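Local atomic coordinates of mandelate racemase/muconate lactonizing protein (Geobacillus sp. Y412MC10, PDB entry 3P3B), a protein that probably acts as a magnesium-dependent enzyme of the enolase superfamily, in the mandelate racemase and muconate lactonizing group. Residues G202-D207 against S225-Y230; I169-G174 against A189-I194; T133-D138 against A150-E155; C43-A48 against I340-M345; K16-K21 against R49-G54. All coordinates share one frame; numbering follows the deposited sequence.

Contact 1. Residues G202-D207 against S225-Y230; sequences GKIMID and SDVNLY. With MG (magnesium ion), chain C.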
# COMPACT_ATOMS: atom_id res chain seq x y z
N GLY A 202 13.29 28.53 -9.65
CA GLY A 202 12.98 27.12 -9.88
C GLY A 202 12.48 26.39 -8.65
O GLY A 202 13.17 26.31 -7.63
N LYS A 203 11.27 25.86 -8.72
CA LYS A 203 10.84 24.95 -7.67
C LYS A 203 11.41 23.57 -7.96
O LYS A 203 11.26 23.04 -9.07
CB LYS A 203 9.32 24.90 -7.54
CG LYS A 203 8.71 26.22 -7.17
CD LYS A 203 7.27 26.06 -6.73
CE LYS A 203 6.70 27.39 -6.24
NZ LYS A 203 6.66 28.39 -7.33
N ILE A 204 12.08 22.99 -6.97
CA ILE A 204 12.70 21.69 -7.10
C ILE A 204 11.94 20.64 -6.30
O ILE A 204 11.71 20.78 -5.10
CB ILE A 204 14.19 21.75 -6.63
CG1 ILE A 204 14.95 22.81 -7.43
CG2 ILE A 204 14.86 20.38 -6.79
CD1 ILE A 204 15.06 22.52 -8.93
N MET A 205 11.54 19.57 -6.99
CA MET A 205 10.88 18.46 -6.33
C MET A 205 11.74 17.21 -6.39
O MET A 205 12.48 17.00 -7.36
CB MET A 205 9.52 18.19 -6.99
CG MET A 205 8.46 19.15 -6.54
SD MET A 205 7.45 19.85 -7.84
CE MET A 205 8.68 20.93 -8.56
N ILE A 206 11.66 16.37 -5.37
CA ILE A 206 12.41 15.12 -5.41
C ILE A 206 11.51 13.93 -5.18
O ILE A 206 10.63 13.98 -4.34
CB ILE A 206 13.62 15.10 -4.44
CG1 ILE A 206 13.17 15.18 -2.98
CG2 ILE A 206 14.65 16.18 -4.85
CD1 ILE A 206 14.37 14.97 -2.00
N ASP A 207 11.73 12.86 -5.93
CA ASP A 207 10.83 11.71 -5.92
C ASP A 207 11.67 10.46 -5.75
O ASP A 207 12.47 10.11 -6.63
CB ASP A 207 10.01 11.70 -7.23
CG ASP A 207 8.99 10.57 -7.30
OD1 ASP A 207 9.01 9.64 -6.45
OD2 ASP A 207 8.17 10.61 -8.25
N SER A 225 19.56 21.28 2.81
CA SER A 225 18.96 22.43 3.49
C SER A 225 19.06 23.70 2.65
O SER A 225 18.21 24.59 2.74
CB SER A 225 19.64 22.68 4.84
OG SER A 225 19.64 21.52 5.65
N ASP A 226 20.12 23.79 1.85
CA ASP A 226 20.41 24.97 1.04
C ASP A 226 19.37 25.16 -0.06
O ASP A 226 18.91 26.27 -0.32
CB ASP A 226 21.78 24.84 0.37
CG ASP A 226 22.77 24.02 1.18
OD1 ASP A 226 22.37 23.38 2.17
OD2 ASP A 226 23.96 24.02 0.81
N VAL A 227 19.02 24.04 -0.70
CA VAL A 227 18.24 24.05 -1.93
C VAL A 227 16.78 24.47 -1.76
O VAL A 227 16.20 24.32 -0.69
CB VAL A 227 18.32 22.67 -2.61
CG1 VAL A 227 17.55 22.66 -3.91
CG2 VAL A 227 19.77 22.30 -2.84
N ASN A 228 16.19 24.97 -2.84
CA ASN A 228 14.79 25.37 -2.86
C ASN A 228 13.85 24.18 -3.05
O ASN A 228 13.11 24.09 -4.06
CB ASN A 228 14.57 26.40 -3.97
CG ASN A 228 13.25 27.14 -3.83
OD1 ASN A 228 12.82 27.46 -2.72
ND2 ASN A 228 12.61 27.42 -4.97
N LEU A 229 13.84 23.28 -2.06
CA LEU A 229 13.04 22.06 -2.17
C LEU A 229 11.56 22.36 -1.90
O LEU A 229 11.18 22.75 -0.80
CB LEU A 229 13.54 21.00 -1.20
CG LEU A 229 14.37 19.82 -1.72
CD1 LEU A 229 15.28 20.19 -2.88
CD2 LEU A 229 15.15 19.18 -0.58
N TYR A 230 10.74 22.17 -2.93
CA TYR A 230 9.33 22.47 -2.86
C TYR A 230 8.54 21.30 -2.26
O TYR A 230 7.69 21.49 -1.40
CB TYR A 230 8.80 22.85 -4.25
CG TYR A 230 7.37 23.32 -4.20
CD1 TYR A 230 7.05 24.57 -3.69
CD2 TYR A 230 6.34 22.50 -4.63
CE1 TYR A 230 5.74 25.00 -3.62
CE2 TYR A 230 5.02 22.92 -4.56
CZ TYR A 230 4.73 24.19 -4.06
OH TYR A 230 3.43 24.62 -3.98
MG MG C . 6.13 9.93 -8.31
O HOH W 1 6.60 8.54 -6.71

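Contact 2. Residues I169-G174 against A189-I194; sequences IKVGRG and AIVRGI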
# COMPACT_ATOMS: atom_id res chain seq x y z
N ILE A 169 13.09 15.77 -9.69
CA ILE A 169 14.28 14.96 -9.83
C ILE A 169 14.10 13.59 -9.18
O ILE A 169 13.81 13.50 -7.98
CB ILE A 169 15.47 15.70 -9.16
CG1 ILE A 169 15.58 17.12 -9.73
CG2 ILE A 169 16.75 14.91 -9.28
CD1 ILE A 169 16.54 18.02 -8.95
N LYS A 170 14.27 12.52 -9.96
CA LYS A 170 14.27 11.18 -9.39
C LYS A 170 15.48 11.00 -8.46
O LYS A 170 16.61 11.28 -8.85
CB LYS A 170 14.26 10.10 -10.47
CG LYS A 170 12.93 9.97 -11.27
CD LYS A 170 11.82 9.53 -10.35
CE LYS A 170 10.44 9.46 -11.02
NZ LYS A 170 9.74 10.76 -10.96
N VAL A 171 15.24 10.54 -7.23
CA VAL A 171 16.33 10.20 -6.32
C VAL A 171 16.11 8.78 -5.85
O VAL A 171 15.19 8.11 -6.28
CB VAL A 171 16.41 11.13 -5.10
CG1 VAL A 171 16.79 12.52 -5.54
CG2 VAL A 171 15.04 11.15 -4.36
N GLY A 172 16.96 8.31 -4.94
CA GLY A 172 16.87 6.93 -4.49
C GLY A 172 17.76 5.96 -5.22
O GLY A 172 17.49 4.75 -5.24
N ARG A 173 18.86 6.46 -5.78
CA ARG A 173 19.79 5.66 -6.57
C ARG A 173 20.34 4.48 -5.77
O ARG A 173 20.53 3.38 -6.30
CB ARG A 173 20.92 6.54 -7.10
CG ARG A 173 20.50 7.44 -8.26
CD ARG A 173 21.56 8.50 -8.57
NE ARG A 173 21.21 9.26 -9.77
CZ ARG A 173 20.23 10.16 -9.84
NH1 ARG A 173 19.96 10.77 -10.98
NH2 ARG A 173 19.50 10.43 -8.76
N GLY A 174 20.53 4.70 -4.46
CA GLY A 174 21.09 3.70 -3.58
C GLY A 174 20.13 2.63 -3.09
O GLY A 174 20.54 1.67 -2.46
N ALA A 189 24.27 15.21 -4.77
CA ALA A 189 25.03 15.98 -5.74
C ALA A 189 24.19 16.34 -6.96
O ALA A 189 24.24 17.48 -7.45
CB ALA A 189 26.27 15.21 -6.17
N ILE A 190 23.39 15.38 -7.44
CA ILE A 190 22.52 15.64 -8.59
C ILE A 190 21.51 16.75 -8.26
O ILE A 190 21.34 17.69 -9.03
CB ILE A 190 21.74 14.38 -9.06
CG1 ILE A 190 22.70 13.26 -9.51
CG2 ILE A 190 20.76 14.74 -10.20
CD1 ILE A 190 23.81 13.72 -10.42
N VAL A 191 20.86 16.64 -7.10
CA VAL A 191 19.87 17.63 -6.72
C VAL A 191 20.49 19.02 -6.57
O VAL A 191 19.96 20.01 -7.08
CB VAL A 191 19.10 17.23 -5.44
CG1 VAL A 191 18.12 18.31 -5.06
CG2 VAL A 191 18.36 15.91 -5.66
N ARG A 192 21.62 19.12 -5.88
CA ARG A 192 22.29 20.42 -5.81
C ARG A 192 22.63 20.97 -7.19
O ARG A 192 22.41 22.15 -7.48
CB ARG A 192 23.54 20.36 -4.93
CG ARG A 192 23.23 20.51 -3.46
CD ARG A 192 24.33 21.29 -2.72
NE ARG A 192 24.36 20.91 -1.32
CZ ARG A 192 24.97 19.82 -0.87
NH1 ARG A 192 25.60 19.02 -1.74
NH2 ARG A 192 24.97 19.52 0.42
N GLY A 193 23.17 20.10 -8.04
CA GLY A 193 23.57 20.48 -9.39
C GLY A 193 22.42 21.06 -10.20
O GLY A 193 22.57 22.08 -10.87
N ILE A 194 21.26 20.42 -10.14
CA ILE A 194 20.12 20.90 -10.90
C ILE A 194 19.60 22.21 -10.30
O ILE A 194 19.24 23.13 -11.02
CB ILE A 194 19.01 19.83 -11.02
CG1 ILE A 194 19.55 18.66 -11.85
CG2 ILE A 194 17.76 20.42 -11.64
CD1 ILE A 194 18.57 17.51 -12.03

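Contact 3. Residues T133-D138 against A150-E155; sequences TSLYFD and ALMQEE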
# COMPACT_ATOMS: atom_id res chain seq x y z
N THR A 133 9.07 16.59 -15.41
CA THR A 133 9.19 15.35 -14.65
C THR A 133 10.21 14.37 -15.21
O THR A 133 10.34 13.24 -14.72
CB THR A 133 7.79 14.66 -14.54
OG1 THR A 133 7.78 13.74 -13.44
CG2 THR A 133 7.40 13.93 -15.84
N SER A 134 10.97 14.80 -16.22
CA SER A 134 11.73 13.85 -17.04
C SER A 134 13.14 13.53 -16.57
O SER A 134 13.90 12.86 -17.29
CB SER A 134 11.82 14.33 -18.52
OG SER A 134 12.49 15.59 -18.63
N LEU A 135 13.50 13.97 -15.37
CA LEU A 135 14.85 13.78 -14.84
C LEU A 135 15.01 12.47 -14.08
O LEU A 135 15.00 12.44 -12.84
CB LEU A 135 15.29 14.98 -14.00
CG LEU A 135 15.15 16.32 -14.75
CD1 LEU A 135 15.33 17.52 -13.86
CD2 LEU A 135 16.12 16.39 -15.92
N TYR A 136 15.19 11.39 -14.85
CA TYR A 136 15.29 10.02 -14.34
C TYR A 136 16.76 9.70 -14.00
O TYR A 136 17.58 10.61 -13.97
CB TYR A 136 14.65 9.04 -15.35
CG TYR A 136 13.15 8.95 -15.10
CD1 TYR A 136 12.31 10.02 -15.39
CD2 TYR A 136 12.59 7.81 -14.52
CE1 TYR A 136 10.93 9.95 -15.11
CE2 TYR A 136 11.22 7.75 -14.23
CZ TYR A 136 10.40 8.81 -14.54
OH TYR A 136 9.04 8.73 -14.23
N PHE A 137 17.09 8.44 -13.71
CA PHE A 137 18.45 8.06 -13.31
C PHE A 137 19.28 7.90 -14.59
O PHE A 137 19.76 6.82 -14.91
CB PHE A 137 18.46 6.71 -12.57
CG PHE A 137 17.89 6.74 -11.15
CD1 PHE A 137 17.44 7.92 -10.56
CD2 PHE A 137 17.79 5.55 -10.43
CE1 PHE A 137 16.91 7.90 -9.24
CE2 PHE A 137 17.26 5.52 -9.14
CZ PHE A 137 16.83 6.70 -8.54
N ASP A 138 19.43 9.00 -15.30
CA ASP A 138 20.01 8.97 -16.64
C ASP A 138 21.53 8.89 -16.62
O ASP A 138 22.18 8.73 -17.67
CB ASP A 138 19.52 10.20 -17.39
CG ASP A 138 18.00 10.20 -17.54
OD1 ASP A 138 17.47 9.13 -17.87
OD2 ASP A 138 17.36 11.23 -17.32
N ALA A 150 26.96 16.77 -14.36
CA ALA A 150 26.98 17.55 -15.59
C ALA A 150 25.88 17.10 -16.54
O ALA A 150 25.19 17.91 -17.15
CB ALA A 150 28.35 17.46 -16.26
N LEU A 151 25.72 15.78 -16.68
CA LEU A 151 24.70 15.22 -17.55
C LEU A 151 23.29 15.63 -17.09
O LEU A 151 22.45 16.05 -17.90
CB LEU A 151 24.82 13.70 -17.56
CG LEU A 151 23.65 13.01 -18.26
CD1 LEU A 151 23.52 13.58 -19.66
CD2 LEU A 151 23.84 11.50 -18.29
N MET A 152 23.03 15.51 -15.80
CA MET A 152 21.71 15.84 -15.27
C MET A 152 21.42 17.34 -15.39
O MET A 152 20.28 17.74 -15.66
CB MET A 152 21.54 15.33 -13.83
CG MET A 152 21.63 13.79 -13.70
SD MET A 152 20.54 12.88 -14.84
CE MET A 152 18.93 13.54 -14.32
N GLN A 153 22.44 18.17 -15.20
CA GLN A 153 22.26 19.60 -15.44
C GLN A 153 21.89 19.86 -16.91
O GLN A 153 21.02 20.67 -17.20
CB GLN A 153 23.53 20.39 -15.07
CG GLN A 153 23.70 20.59 -13.58
CD GLN A 153 25.04 21.19 -13.22
OE1 GLN A 153 26.05 20.94 -13.90
NE2 GLN A 153 25.06 22.00 -12.17
N GLU A 154 22.57 19.15 -17.81
CA GLU A 154 22.32 19.26 -19.24
C GLU A 154 20.85 18.91 -19.55
O GLU A 154 20.14 19.63 -20.27
CB GLU A 154 23.25 18.30 -19.98
CG GLU A 154 23.05 18.19 -21.48
CD GLU A 154 23.90 17.08 -22.10
OE1 GLU A 154 25.07 16.92 -21.69
OE2 GLU A 154 23.40 16.35 -23.00
N GLU A 155 20.39 17.80 -18.98
CA GLU A 155 18.99 17.44 -19.12
C GLU A 155 18.03 18.52 -18.62
O GLU A 155 17.07 18.85 -19.30
CB GLU A 155 18.72 16.08 -18.48
CG GLU A 155 19.47 14.97 -19.16
CD GLU A 155 19.00 13.59 -18.73
OE1 GLU A 155 18.30 13.47 -17.70
OE2 GLU A 155 19.33 12.62 -19.44
O HOH W 2 14.49 17.89 -19.18

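Contact 4. Residues C43-A48 against I340-M345; sequences CTVDIA and ITIEGM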
# COMPACT_ATOMS: atom_id res chain seq x y z
N CYS A 43 6.17 5.68 -26.29
CA CYS A 43 4.96 6.06 -25.56
C CYS A 43 3.74 5.58 -26.33
O CYS A 43 3.81 5.43 -27.56
CB CYS A 43 4.88 7.58 -25.41
SG CYS A 43 6.25 8.29 -24.46
N THR A 44 2.66 5.30 -25.63
CA THR A 44 1.40 5.01 -26.31
C THR A 44 0.27 5.68 -25.55
O THR A 44 0.39 5.99 -24.37
CB THR A 44 1.09 3.51 -26.35
OG1 THR A 44 1.03 3.01 -25.02
CG2 THR A 44 2.12 2.74 -27.16
N VAL A 45 -0.85 5.88 -26.23
CA VAL A 45 -2.06 6.38 -25.60
C VAL A 45 -3.24 5.64 -26.22
O VAL A 45 -3.43 5.68 -27.43
CB VAL A 45 -2.27 7.88 -25.83
CG1 VAL A 45 -3.62 8.30 -25.21
CG2 VAL A 45 -1.14 8.71 -25.20
N ASP A 46 -4.01 4.96 -25.38
CA ASP A 46 -5.24 4.31 -25.80
C ASP A 46 -6.35 5.37 -25.87
O ASP A 46 -6.59 6.09 -24.90
CB ASP A 46 -5.63 3.19 -24.83
CG ASP A 46 -4.72 1.96 -24.94
OD1 ASP A 46 -3.83 1.93 -25.82
OD2 ASP A 46 -4.91 1.00 -24.16
N ILE A 47 -7.01 5.46 -27.03
CA ILE A 47 -7.97 6.53 -27.26
C ILE A 47 -9.29 5.96 -27.77
O ILE A 47 -9.31 4.97 -28.52
CB ILE A 47 -7.39 7.57 -28.22
CG1 ILE A 47 -6.50 8.54 -27.42
CG2 ILE A 47 -8.46 8.34 -28.95
CD1 ILE A 47 -5.53 9.24 -28.26
N ALA A 48 -10.40 6.53 -27.31
CA ALA A 48 -11.68 6.17 -27.90
C ALA A 48 -12.24 7.37 -28.64
O ALA A 48 -11.99 8.51 -28.26
CB ALA A 48 -12.67 5.68 -26.83
N ILE A 340 6.27 14.84 -24.94
CA ILE A 340 5.95 13.66 -25.75
C ILE A 340 5.28 14.04 -27.06
O ILE A 340 4.47 14.95 -27.09
CB ILE A 340 4.99 12.69 -24.98
CG1 ILE A 340 5.71 12.03 -23.81
CG2 ILE A 340 4.48 11.59 -25.91
CD1 ILE A 340 4.77 11.58 -22.69
N THR A 341 5.67 13.36 -28.13
CA THR A 341 4.98 13.51 -29.41
C THR A 341 4.26 12.22 -29.74
O THR A 341 4.89 11.17 -29.95
CB THR A 341 5.96 13.88 -30.55
OG1 THR A 341 6.61 15.11 -30.25
CG2 THR A 341 5.17 14.03 -31.87
N ILE A 342 2.93 12.30 -29.80
CA ILE A 342 2.09 11.16 -30.17
C ILE A 342 1.55 11.35 -31.60
O ILE A 342 0.94 12.39 -31.91
CB ILE A 342 0.88 11.01 -29.23
CG1 ILE A 342 1.35 10.84 -27.77
CG2 ILE A 342 -0.00 9.85 -29.69
CD1 ILE A 342 2.09 9.53 -27.50
N GLU A 343 1.78 10.36 -32.45
CA GLU A 343 1.36 10.51 -33.86
C GLU A 343 -0.14 10.69 -33.92
O GLU A 343 -0.89 9.97 -33.25
CB GLU A 343 1.80 9.31 -34.68
CG GLU A 343 3.31 9.18 -34.78
CD GLU A 343 3.97 10.41 -35.39
OE1 GLU A 343 3.69 10.70 -36.58
OE2 GLU A 343 4.76 11.09 -34.70
N GLY A 344 -0.58 11.71 -34.65
CA GLY A 344 -2.01 11.92 -34.85
C GLY A 344 -2.70 12.63 -33.69
O GLY A 344 -3.93 12.79 -33.68
N MET A 345 -1.91 13.09 -32.72
CA MET A 345 -2.45 13.83 -31.58
C MET A 345 -1.81 15.21 -31.53
O MET A 345 -0.75 15.39 -30.94
CB MET A 345 -2.23 13.07 -30.27
CG MET A 345 -3.05 13.64 -29.09
SD MET A 345 -2.95 12.62 -27.62
CE MET A 345 -1.67 13.44 -26.70

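Contact 5. Residues K16-K21 against R49-G54; sequences KIEFAK and RITIDG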
# COMPACT_ATOMS: atom_id res chain seq x y z
N LYS A 16 -21.90 5.40 -31.77
CA LYS A 16 -20.74 4.60 -32.09
C LYS A 16 -19.63 4.85 -31.07
O LYS A 16 -19.47 5.96 -30.54
CB LYS A 16 -20.24 4.88 -33.52
CG LYS A 16 -19.25 3.84 -34.05
CD LYS A 16 -18.55 4.31 -35.31
CE LYS A 16 -19.53 4.76 -36.36
NZ LYS A 16 -20.12 3.61 -37.10
N ILE A 17 -18.87 3.80 -30.81
CA ILE A 17 -17.68 3.88 -29.98
C ILE A 17 -16.57 3.17 -30.73
O ILE A 17 -16.71 2.00 -31.10
CB ILE A 17 -17.90 3.21 -28.62
CG1 ILE A 17 -18.94 3.99 -27.79
CG2 ILE A 17 -16.56 3.10 -27.86
CD1 ILE A 17 -19.43 3.24 -26.57
N GLU A 18 -15.47 3.87 -30.96
CA GLU A 18 -14.31 3.26 -31.62
C GLU A 18 -13.06 3.39 -30.74
O GLU A 18 -12.96 4.34 -29.96
CB GLU A 18 -14.05 3.92 -32.97
CG GLU A 18 -15.30 3.98 -33.87
CD GLU A 18 -15.15 4.99 -34.99
OE1 GLU A 18 -15.51 6.19 -34.78
OE2 GLU A 18 -14.68 4.58 -36.08
N PHE A 19 -12.13 2.45 -30.89
CA PHE A 19 -10.96 2.34 -30.01
C PHE A 19 -9.69 2.15 -30.84
O PHE A 19 -9.67 1.31 -31.75
CB PHE A 19 -11.12 1.13 -29.06
CG PHE A 19 -10.00 0.97 -28.08
CD1 PHE A 19 -8.94 0.12 -28.35
CD2 PHE A 19 -9.98 1.70 -26.90
CE1 PHE A 19 -7.88 -0.02 -27.44
CE2 PHE A 19 -8.93 1.57 -26.01
CZ PHE A 19 -7.88 0.71 -26.27
N ALA A 20 -8.63 2.86 -30.47
CA ALA A 20 -7.33 2.71 -31.13
C ALA A 20 -6.19 3.00 -30.15
O ALA A 20 -6.35 3.74 -29.18
CB ALA A 20 -7.24 3.65 -32.30
N LYS A 21 -5.03 2.42 -30.43
CA LYS A 21 -3.83 2.73 -29.67
C LYS A 21 -2.97 3.64 -30.52
O LYS A 21 -2.58 3.28 -31.65
CB LYS A 21 -3.07 1.46 -29.29
CG LYS A 21 -1.81 1.74 -28.47
CD LYS A 21 -1.04 0.45 -28.19
CE LYS A 21 -1.93 -0.63 -27.57
NZ LYS A 21 -2.30 -0.34 -26.15
N ARG A 49 -12.96 7.11 -29.72
CA ARG A 49 -13.68 8.15 -30.40
C ARG A 49 -15.15 7.79 -30.24
O ARG A 49 -15.56 6.68 -30.61
CB ARG A 49 -13.30 8.16 -31.89
CG ARG A 49 -14.03 9.18 -32.74
CD ARG A 49 -13.29 9.37 -34.07
NE ARG A 49 -13.47 8.23 -34.96
CZ ARG A 49 -12.77 8.04 -36.08
NH1 ARG A 49 -13.01 6.98 -36.84
NH2 ARG A 49 -11.84 8.91 -36.45
N ILE A 50 -15.93 8.68 -29.64
CA ILE A 50 -17.36 8.42 -29.44
C ILE A 50 -18.18 9.29 -30.38
O ILE A 50 -17.85 10.46 -30.61
CB ILE A 50 -17.78 8.69 -27.97
CG1 ILE A 50 -19.18 8.12 -27.70
CG2 ILE A 50 -17.68 10.20 -27.62
CD1 ILE A 50 -19.56 8.13 -26.21
N THR A 51 -19.26 8.72 -30.92
CA THR A 51 -20.16 9.49 -31.77
C THR A 51 -21.53 9.56 -31.12
O THR A 51 -22.11 8.54 -30.77
CB THR A 51 -20.30 8.87 -33.17
OG1 THR A 51 -19.01 8.83 -33.80
CG2 THR A 51 -21.23 9.73 -34.01
N ILE A 52 -22.00 10.79 -30.92
CA ILE A 52 -23.33 11.06 -30.36
C ILE A 52 -23.98 12.14 -31.19
O ILE A 52 -23.40 13.21 -31.41
CB ILE A 52 -23.21 11.58 -28.92
CG1 ILE A 52 -22.53 10.54 -28.03
CG2 ILE A 52 -24.60 11.94 -28.36
CD1 ILE A 52 -21.96 11.12 -26.72
N ASP A 53 -25.20 11.88 -31.66
CA ASP A 53 -25.91 12.85 -32.47
C ASP A 53 -25.09 13.35 -33.65
O ASP A 53 -25.07 14.55 -33.95
CB ASP A 53 -26.35 14.04 -31.61
CG ASP A 53 -27.41 14.89 -32.30
OD1 ASP A 53 -28.36 14.29 -32.85
OD2 ASP A 53 -27.28 16.14 -32.30
N GLY A 54 -24.39 12.44 -34.31
CA GLY A 54 -23.62 12.79 -35.50
C GLY A 54 -22.32 13.55 -35.27
O GLY A 54 -21.64 13.92 -36.23
O HOH W 3 -17.21 6.71 -32.85

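Contact 1. Residues G202-D207 against S225-Y230
Ile204 O accepts a hydrogen bond from Tyr230 N at 2.8 Å. Ile204 N in turn gives a longer one to Asn228 O. Together the two bonds bracket the parallel bridge between Ile204 and Leu229. The tight, buried part of the contact lies on the side of the sheet where these two point. There Ile204 CG2 meets Leu229 CD1 at 3.9 Å, and the two side chains cross obliquely. Ala198 of helix 180-198 and Ile169 of the neighbouring strand 167-170 also touch Ile204 on this side.

The two strands belong to the beta-alpha-beta unit of strand 204-207, helix 214-223 and strand 229-233, a right-handed step of the TIM-type barrel of the enolase family. Asp207 stands at the C-terminal end of the first strand. Asp207 OD2 binds the magnesium ion at 2.1 Å, with Glu233 and Glu263 as further ligands. Its OD1 receives a bond from a water that also binds the metal, and another from Asn209 N.

The other side is more open to solvent. Lys203 lays its aliphatic chain closely over one face of the Tyr230 ring. Lys203 CD sits 3.7 Å from the centroid of the Tyr230 ring, a CH-pi contact displaced toward the rim. The ring reaches this chain because Tyr230 CG is anti to the backbone N (chi1 -174°). Tyr230 OH bonds to Glu333. At the looser, exposed end, Asn228 ND2 donates to Gly202 O at 2.9 Å. Gly202 O lies near the amide plane of Asn228, but ND2 approaches from above the carbonyl plane. Asn228 is the centre of an inverse gamma turn leading into the strand.

Contact 2. Residues I169-G174 against A189-I194
Ile169 points from its strand into helix 180-198, and its side chain meets three residues of that helix. From CB the chain forks. The CG2 branch of Ile169 meets Val191 CG2 and Ile190 CG2, each at 4.1 Å. The CG1 branch lies beside the backbone N (chi1 -54°) and runs on, extended, to CD1. Ile169 CG1 itself touches Ile194 CD1 at 3.8 Å. The tip, Ile169 CD1, reaches Ile194 CB at 3.7 Å, and the two isoleucines meet tip to tip. Ile169 CD1 also rests 4.0 Å from Val191 CA, against the helix backbone.

Val171 adds a second apolar contact, with Val171 CG1 placed 3.7 Å from Val191 CG2. Arg173 approaches Ile190 at about a right angle. Ile190 CG1 sits over the centre of one face of the Arg173 guanidinium, 3.9 Å above its plane. The nitrogens of the group are held by others. Arg173 NH2 donates to Lys170 O at 3.0 Å, tilted from the carbonyl plane, and forms a salt bridge to Asp187. NH1 forms a salt bridge to Asp139. These bonds fix the rotation of the buried plane against Ile190. A leucine in place of Arg173 would probably leave the charges of Asp139 and Asp187 without their mate and the Lys170 carbonyl without its donor.

No hydrogen bond joins the two segments, so the contact between them is apolar apart from the guanidinium face. It is a strand-to-helix layer of the barrel. Helix 180-198 lies outside strand 167-170, with Val191 also touching Ile206 of strand 204-207, and with Ile190 packed on Val149 and Met152 of helix 145-161.

Contact 3. Residues T133-D138 against A150-E155
Glu155 O accepts a hydrogen bond from a water at 2.8 Å, and the same water donates to Ser134 OG, so it bridges helix and strand at the Ser134 end. Leu135 and Glu155 slide past each other in opposite directions, and Leu135 CD2 rests 3.7 Å from Glu155 CB.

Met152 curls back toward the loop, bent at chi2 (-51°) and chi3. Met152 CE lies 3.2 Å from Tyr136 O and 3.9 Å from Leu135 CB. Its SD packs against Asp138 CB. Asp138 OD2 and Glu155 OE1 approach to 2.5 Å, and the two carboxyl groups cross with their planes 61° apart. Asp138 OD2 also accepts a weak hydrogen bond from Tyr136 N, while OD1 accepts one from Gly31 N.

Tyr136 turns away from the helix, and its OH bonds to a tartrate molecule, probably from the crystallisation liquor. The side chain is about 7 Å from a bound magnesium ion. Residues 133-135 and 150-155 run roughly antiparallel, at 149°. They lie on strand 126-135 and helix 145-161, the first two elements of a beta-alpha-beta unit completed by strand 167-170, the repeating step of a TIM-type barrel.

Contact 4. Residues C43-A48 against I340-M345
Ile342 and Val45 meet at about a right angle, with Ile342 CD1 4.0 Å from Val45 CG2. The same Ile342 methyl lies 4.0 Å from Cys43 CB, so it rests against two residues on one side of strand 43-48. It gets there because Ile342 CG1 stands beside the backbone N (chi1 -58°) and the chain bends again at chi2.

Ile340 faces Cys43. Cys43 SG is 3.8 Å from Ile340 CG1 and 4.0 Å from both CG2 and CD1 of Ile340, so the sulfur meets both branches of the isoleucine. At Ile340, an alanine would probably open a gap beside the Cys43 sulfur and leave it free to turn. Ile47 closes the far end, with Ile47 CD1 4.3 Å from Met345 SD. Met345 follows a type II turn that starts at Ile342, and Gly344 takes its positive phi position.

The axes of 43-48 and 340-342 pass 7.8 Å apart at 54°, and no hydrogen bond crosses. Side chains alone join them. Tyr317 and Tyr320 of helix 317-325 cover Val45 and Met345. Both strands pair with strand 14-30 in one curled antiparallel sheet, and their side chains meet on one side of it, with helix 317-325 against them. This is consistent with the capping domain of the enolase fold, whose N-terminal sheet is joined by a strand that follows the last barrel strand, 335-337.

Contact 5. Residues K16-K21 against R49-G54
Arg49 grips Glu18 side-on, with two nitrogens on two oxygens. Arg49 NE donates to Glu18 OE1 at 2.9 Å, and Arg49 NH1 to Glu18 OE2 at 3.0 Å. Both oxygens lie close to the guanidinium plane, yet both are met from above the carboxylate plane, because the two planes stand 47° apart. Arg49 brings its group round by a bend at chi3 (73°), while Glu18 is extended beyond CG.

A water ties the pair to the next residue. It donates to Glu18 OE1 at 2.6 Å and to Arg49 O, and it accepts from Thr51 OG1. Glu18 OE1 is therefore held by two donors. Beside this, Lys16 CB packs on Thr51 CB at 4.0 Å.

The backbone sets all three residue pairs in place. Glu18 with Arg49 and Lys16 with Thr51 are hydrogen-bonded antiparallel pairs. Thr51 N to Lys16 O and Glu18 N to Arg49 O are both 2.8 Å. Between them, Ile17 and Ile50 form a non-hydrogen-bonded pair on the other face. Their side chains point the same way, with the CG1 atoms of Ile17 and Ile50 4.1 Å apart.

Further out, Arg49 NH2 is held by Tyr58 OH and Asp371 O, and NH1 by Thr375 OG1. These bonds and Ile378 hold the salt bridge against helix 371-380. Ile17 and Ile50 pack instead on helix 92-107. The two strands form a hairpin of the N-terminal domain, placed between these helices, with strand 383-386 on the far edge of strand 14-30 and strand 55-60 beyond strand 42-52.

How the contacts relate
From the N terminus, contact 5 comes first. It closes the hairpin of strands 14-30 and 42-52. Contact 4 starts on the same strand, at 43-48, before contact 5 closes at 49-54, so the two cross. Its loop spans 291 residues and encloses contacts 3, 2 and 1, which close one after another. These three join steps of the barrel: contact 3 opens it, contact 2 sets the next helix on its strand, and contact 1 pairs the strands that follow. Contact 2 touches both contact 1 and contact 3 through neighbouring strands of one sheet; contacts 1 and 3 do not touch. Contact 4 brings a strand from beyond the barrel back to the N-terminal sheet, tying the two domains together.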